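Local coordinates for Tll1590 protein (Thermosynechococcus elongatus, PDB 6LDQ) that belongs to the glycosyltransferases of the GT-B clan and carries a glycosyltransferase 4-like domain built around a largely parallel sheet, at residues I8-V13 and V47-R52. Residues are numbered along the deposited sequence; the frame is centred on the assembly and turned at random.
Sequences IALISV and VDMFTR
Leu10 and Met49 run alongside each other from one face of two neighbouring parallel strands, with Leu10 CB 3.8 Å from Met49 CG. On that face Ile8 also reaches Val47: its CG1 is wedged between N and C of its own backbone (chi1 70°), which carries the ethyl branch across the strand partner, CD1 ending 4.0 Å from Val47 CG2. Helix 32-42 packs over Leu10 and Met49 through Val33. The other face holds Ala9, Ile11, Phe50 and the charged Asp48. Phe50 has CG beside its own backbone N (chi1 -61°), and its ring runs back along the strand until CE1 lies 3.9 Å from Ala9 CB; Phe97 and Tyr100 meet this ring edge-to-face.

Between the faces runs a parallel ladder in which Asp48 and Phe50, every second residue of 47-52, each turn both N-H and C=O toward 8-13. Asp48 N donates to Ile8 O and Asp48 O accepts from Leu10 N (3.0 Å); Phe50 N then binds Leu10 O, and Phe50 O takes Ser12 N in a nearly straight bond (176°). Beyond it, Arg52 N reaches a lone pair of Val13 O at 3.1 Å, and Thr51 OG1 lies 2.8 Å from Ser12 O and 3.0 Å from Val13 O. Arg52 sends its guanidinium on to the carbonyls of Ala75, Pro77 and Thr79. Buried backbone polarity is thus met strand to strand, letting mostly apolar side chains pack on both faces of this Rossmann-like GT-B sheet, while the one buried carboxylate, Asp48, is met by Arg69 and Tyr106.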
loop_
_atom_site.group_PDB
_atom_site.type_symbol
_atom_site.label_atom_id
_atom_site.label_comp_id
_atom_site.label_asym_id
_atom_site.label_seq_id
_atom_site.Cartn_x
_atom_site.Cartn_y
_atom_site.Cartn_z
ATOM N N ILE A 8 10.141 -3.520 4.321
ATOM C CA ILE A 8 8.753 -3.002 4.221
ATOM C C ILE A 8 8.252 -3.242 2.800
ATOM O O ILE A 8 9.028 -3.228 1.922
ATOM C CB ILE A 8 8.630 -1.525 4.609
ATOM C CG1 ILE A 8 9.283 -0.604 3.595
ATOM C CG2 ILE A 8 9.049 -1.235 6.027
ATOM C CD1 ILE A 8 9.051 0.814 3.913
ATOM N N ALA A 9 6.968 -3.485 2.671
ATOM C CA ALA A 9 6.329 -3.715 1.391
ATOM C C ALA A 9 5.327 -2.604 1.151
ATOM O O ALA A 9 4.507 -2.305 2.030
ATOM C CB ALA A 9 5.636 -5.082 1.343
ATOM N N LEU A 10 5.419 -1.982 -0.019
ATOM C CA LEU A 10 4.369 -1.111 -0.530
ATOM C C LEU A 10 3.614 -1.898 -1.595
ATOM O O LEU A 10 4.217 -2.647 -2.374
ATOM C CB LEU A 10 4.938 0.187 -1.118
ATOM C CG LEU A 10 5.312 1.369 -0.197
ATOM C CD1 LEU A 10 6.102 0.970 1.027
ATOM C CD2 LEU A 10 6.027 2.465 -0.986
ATOM N N ILE A 11 2.294 -1.766 -1.606
ATOM C CA ILE A 11 1.470 -2.514 -2.546
ATOM C C ILE A 11 0.583 -1.542 -3.308
ATOM O O ILE A 11 -0.134 -0.746 -2.694
ATOM C CB ILE A 11 0.603 -3.570 -1.840
ATOM C CG1 ILE A 11 1.476 -4.670 -1.252
ATOM C CG2 ILE A 11 -0.387 -4.189 -2.825
ATOM C CD1 ILE A 11 0.731 -5.549 -0.299
ATOM N N SER A 12 0.638 -1.621 -4.647
ATOM C CA SER A 12 -0.180 -0.880 -5.595
ATOM C C SER A 12 -0.546 -1.855 -6.723
ATOM O O SER A 12 0.067 -1.864 -7.794
ATOM C CB SER A 12 0.544 0.347 -6.131
ATOM O OG SER A 12 -0.289 1.097 -6.991
ATOM N N VAL A 13 -1.570 -2.679 -6.473
ATOM C CA VAL A 13 -2.089 -3.612 -7.478
ATOM C C VAL A 13 -2.102 -2.953 -8.849
ATOM O O VAL A 13 -1.488 -3.453 -9.799
ATOM C CB VAL A 13 -3.494 -4.105 -7.113
ATOM C CG1 VAL A 13 -3.969 -5.155 -8.149
ATOM C CG2 VAL A 13 -3.531 -4.657 -5.691
ATOM N N VAL A 47 12.873 -1.389 0.770
ATOM C CA VAL A 47 11.527 -1.273 0.197
ATOM C C VAL A 47 11.338 -2.242 -0.970
ATOM O O VAL A 47 12.014 -2.118 -1.999
ATOM C CB VAL A 47 11.237 0.149 -0.305
ATOM C CG1 VAL A 47 9.790 0.217 -0.862
ATOM C CG2 VAL A 47 11.519 1.199 0.766
ATOM N N ASP A 48 10.338 -3.122 -0.852
ATOM C CA ASP A 48 9.830 -3.952 -1.939
ATOM C C ASP A 48 8.440 -3.423 -2.301
ATOM O O ASP A 48 7.550 -3.433 -1.455
ATOM C CB ASP A 48 9.734 -5.424 -1.516
ATOM C CG ASP A 48 11.121 -6.127 -1.411
ATOM O OD1 ASP A 48 12.062 -5.672 -2.076
ATOM O OD2 ASP A 48 11.229 -7.131 -0.678
ATOM N N MET A 49 8.268 -2.959 -3.539
ATOM C CA MET A 49 6.988 -2.482 -4.050
ATOM C C MET A 49 6.400 -3.539 -4.980
ATOM O O MET A 49 7.111 -4.060 -5.843
ATOM C CB MET A 49 7.168 -1.158 -4.802
ATOM C CG MET A 49 7.543 0.040 -3.924
ATOM S SD MET A 49 8.237 1.374 -4.920
ATOM C CE MET A 49 9.862 0.670 -5.185
ATOM N N PHE A 50 5.117 -3.858 -4.799
ATOM C CA PHE A 50 4.447 -4.901 -5.573
ATOM C C PHE A 50 3.316 -4.287 -6.393
ATOM O O PHE A 50 2.497 -3.517 -5.863
ATOM C CB PHE A 50 3.884 -6.014 -4.669
ATOM C CG PHE A 50 4.932 -6.749 -3.859
ATOM C CD1 PHE A 50 5.485 -6.182 -2.704
ATOM C CD2 PHE A 50 5.367 -8.009 -4.253
ATOM C CE1 PHE A 50 6.460 -6.876 -1.970
ATOM C CE2 PHE A 50 6.340 -8.700 -3.522
ATOM C CZ PHE A 50 6.884 -8.126 -2.378
ATOM N N THR A 51 3.294 -4.611 -7.684
ATOM C CA THR A 51 2.194 -4.283 -8.571
ATOM C C THR A 51 1.927 -5.518 -9.425
ATOM O O THR A 51 2.667 -6.510 -9.369
ATOM C CB THR A 51 2.507 -3.018 -9.410
ATOM O OG1 THR A 51 1.352 -2.641 -10.193
ATOM C CG2 THR A 51 3.728 -3.222 -10.324
ATOM N N ARG A 52 0.828 -5.491 -10.178
ATOM C CA ARG A 52 0.502 -6.622 -11.023
ATOM C C ARG A 52 1.269 -6.552 -12.338
ATOM O O ARG A 52 1.633 -5.473 -12.820
ATOM C CB ARG A 52 -1.013 -6.687 -11.304
ATOM C CG ARG A 52 -1.554 -5.516 -12.134
ATOM C CD ARG A 52 -3.098 -5.628 -12.296
ATOM N NE ARG A 52 -3.454 -7.004 -12.603
ATOM C CZ ARG A 52 -3.696 -7.440 -13.835
ATOM N NH1 ARG A 52 -3.664 -6.582 -14.842
ATOM N NH2 ARG A 52 -3.975 -8.725 -14.057
#